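PDB 4R9N: Lmo0547 protein from Listeria monocytogenes, which is a putative SorC-family transcriptional regulator that probably binds a sugar and, as its family does, probably regulates genes through sequence-specific DNA binding. Local coordinates for residues N185-T190 with T202-L207. Residues are numbered along the deposited sequence; the frame is centred on the assembly and turned at random. Where two conformers were deposited one is given.
Sequences NSRFFT and THVIGL
Arg-187 and Asn-185 reach across to two successive backbone carbonyls, those of Gly-206 and Leu-207. Arg-187 NH2 donates to Gly-206 O over 2.8 Å, coming from above the carbonyl plane with a bent N-H...O angle of 132°. Asn-185 ND2 meets Leu-207 O at 3.0 Å, in the carbonyl plane and on a lone pair. An amide suits this place because both ends are used: ND2 also donates to Leu-83 O, and OD1 bonds Ser-58. A water lying in the guanidinium plane accepts from Arg-187 NE (2.8 Å) and donates to Asn-185 O and Leu-207 O, so Leu-207 O takes two bonds. The bend of the arginine chain at chi2 (-59°) carries the guanidinium across to the loop, and NH1 forms a salt bridge with Glu-195.

Next to these bonds, Val-204 and Arg-187 run past each other in opposite directions, Val-204 CG1 lying 3.8 Å from Arg-187 NE. The other branch, Val-204 CG2, packs 3.5 Å from Ser-186 O, which is buried here with no polar partner in the model. The beta-branch thus lets one residue meet both the arginine and the serine carbonyl.

Asn-185 and Ser-186, both with positive phi, form the bend between antiparallel strands 180-184 and 187-190. The contact ties this hairpin to the loop joining helices 199-202 and 209-213, with Leu-207 packed on Leu-212.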
loop_
_atom_site.group_PDB
_atom_site.type_symbol
_atom_site.label_atom_id
_atom_site.label_comp_id
_atom_site.label_asym_id
_atom_site.label_seq_id
_atom_site.Cartn_x
_atom_site.Cartn_y
_atom_site.Cartn_z
ATOM N N ASN A 185 3.474 -0.871 3.464
ATOM C CA ASN A 185 4.460 -1.789 2.885
ATOM C C ASN A 185 5.332 -2.405 4.001
ATOM O O ASN A 185 6.517 -2.602 3.816
ATOM C CB ASN A 185 5.313 -1.083 1.817
ATOM C CG ASN A 185 5.913 -2.045 0.825
ATOM O OD1 ASN A 185 5.212 -2.967 0.330
ATOM N ND2 ASN A 185 7.192 -1.842 0.503
ATOM N N SER A 186 4.661 -2.757 5.110
ATOM C CA SER A 186 5.286 -3.331 6.287
ATOM C C SER A 186 6.419 -2.479 6.885
ATOM O O SER A 186 7.326 -3.023 7.545
ATOM C CB SER A 186 5.855 -4.721 6.013
ATOM O OG SER A 186 6.278 -5.363 7.217
ATOM N N ARG A 187 6.370 -1.173 6.679
ATOM C CA ARG A 187 7.263 -0.241 7.368
ATOM C C ARG A 187 6.384 0.594 8.336
ATOM O O ARG A 187 5.403 1.184 7.899
ATOM C CB ARG A 187 7.971 0.686 6.411
ATOM C CG ARG A 187 8.824 0.001 5.406
ATOM C CD ARG A 187 9.928 -0.864 6.015
ATOM N NE ARG A 187 10.801 -1.397 4.981
ATOM C CZ ARG A 187 12.101 -1.121 4.831
ATOM N NH1 ARG A 187 12.767 -0.253 5.640
ATOM N NH2 ARG A 187 12.723 -1.694 3.829
ATOM N N PHE A 188 6.756 0.586 9.612
ATOM C CA PHE A 188 5.985 1.131 10.750
ATOM C C PHE A 188 6.477 2.505 11.064
ATOM O O PHE A 188 7.673 2.678 11.293
ATOM C CB PHE A 188 6.203 0.183 11.914
ATOM C CG PHE A 188 5.570 -1.124 11.671
ATOM C CD1 PHE A 188 4.213 -1.303 11.915
ATOM C CD2 PHE A 188 6.303 -2.192 11.136
ATOM C CE1 PHE A 188 3.584 -2.507 11.652
ATOM C CE2 PHE A 188 5.664 -3.381 10.854
ATOM C CZ PHE A 188 4.320 -3.542 11.119
ATOM N N PHE A 189 5.595 3.493 11.016
ATOM C CA PHE A 189 5.971 4.879 11.144
ATOM C C PHE A 189 5.302 5.541 12.337
ATOM O O PHE A 189 4.259 5.135 12.834
ATOM C CB PHE A 189 5.691 5.675 9.844
ATOM C CG PHE A 189 4.274 5.574 9.362
ATOM C CD1 PHE A 189 3.904 4.569 8.446
ATOM C CD2 PHE A 189 3.308 6.457 9.801
ATOM C CE1 PHE A 189 2.588 4.517 7.923
ATOM C CE2 PHE A 189 1.992 6.386 9.318
ATOM C CZ PHE A 189 1.631 5.422 8.342
ATOM N N THR A 190 6.007 6.533 12.845
ATOM C CA THR A 190 5.534 7.415 13.885
ATOM C C THR A 190 4.646 8.519 13.318
ATOM O O THR A 190 4.427 8.586 12.120
ATOM C CB THR A 190 6.735 8.025 14.633
ATOM O OG1 THR A 190 7.685 8.530 13.693
ATOM C CG2 THR A 190 7.434 6.932 15.468
ATOM N N THR A 202 14.126 -2.775 10.182
ATOM C CA THR A 202 15.410 -3.071 9.588
ATOM C C THR A 202 15.506 -4.508 9.064
ATOM O O THR A 202 16.555 -4.917 8.519
ATOM C CB THR A 202 16.554 -2.846 10.602
ATOM O OG1 THR A 202 16.351 -3.714 11.711
ATOM C CG2 THR A 202 16.610 -1.387 11.057
ATOM N N HIS A 203 14.479 -5.324 9.272
ATOM C CA HIS A 203 14.486 -6.710 8.854
ATOM C C HIS A 203 13.478 -7.021 7.726
ATOM O O HIS A 203 13.236 -8.160 7.367
ATOM C CB HIS A 203 14.314 -7.615 10.082
ATOM C CG HIS A 203 15.533 -7.633 10.974
ATOM N ND1 HIS A 203 15.872 -6.574 11.804
ATOM C CD2 HIS A 203 16.518 -8.536 11.117
ATOM C CE1 HIS A 203 17.012 -6.844 12.431
ATOM N NE2 HIS A 203 17.399 -8.047 12.066
ATOM N N VAL A 204 12.899 -5.983 7.123
ATOM C CA VAL A 204 11.920 -6.176 6.079
ATOM C C VAL A 204 12.623 -6.126 4.704
ATOM O O VAL A 204 13.430 -5.222 4.450
ATOM C CB VAL A 204 10.833 -5.078 6.185
ATOM C CG1 VAL A 204 9.935 -5.082 4.944
ATOM C CG2 VAL A 204 9.960 -5.312 7.408
ATOM N N ILE A 205 12.286 -7.065 3.825
ATOM C CA ILE A 205 12.779 -7.034 2.460
ATOM C C ILE A 205 11.683 -6.412 1.613
ATOM O O ILE A 205 10.713 -7.047 1.282
ATOM C CB ILE A 205 13.163 -8.443 1.959
ATOM C CG1 ILE A 205 14.264 -9.030 2.902
ATOM C CG2 ILE A 205 13.671 -8.348 0.514
ATOM C CD1 ILE A 205 14.794 -10.367 2.533
ATOM N N GLY A 206 11.875 -5.150 1.241
ATOM C CA GLY A 206 10.957 -4.436 0.395
ATOM C C GLY A 206 11.335 -2.957 0.454
ATOM O O GLY A 206 12.246 -2.550 1.188
ATOM N N LEU A 207 10.583 -2.166 -0.292
ATOM C CA LEU A 207 10.794 -0.738 -0.402
ATOM C C LEU A 207 10.573 -0.034 0.907
ATOM O O LEU A 207 9.570 -0.305 1.590
ATOM C CB LEU A 207 9.753 -0.229 -1.408
ATOM C CG LEU A 207 9.899 1.054 -2.161
ATOM C CD1 LEU A 207 10.625 0.761 -3.454
ATOM C CD2 LEU A 207 8.530 1.612 -2.516
HETATM O O HOH W 1 9.334 -2.646 3.006
#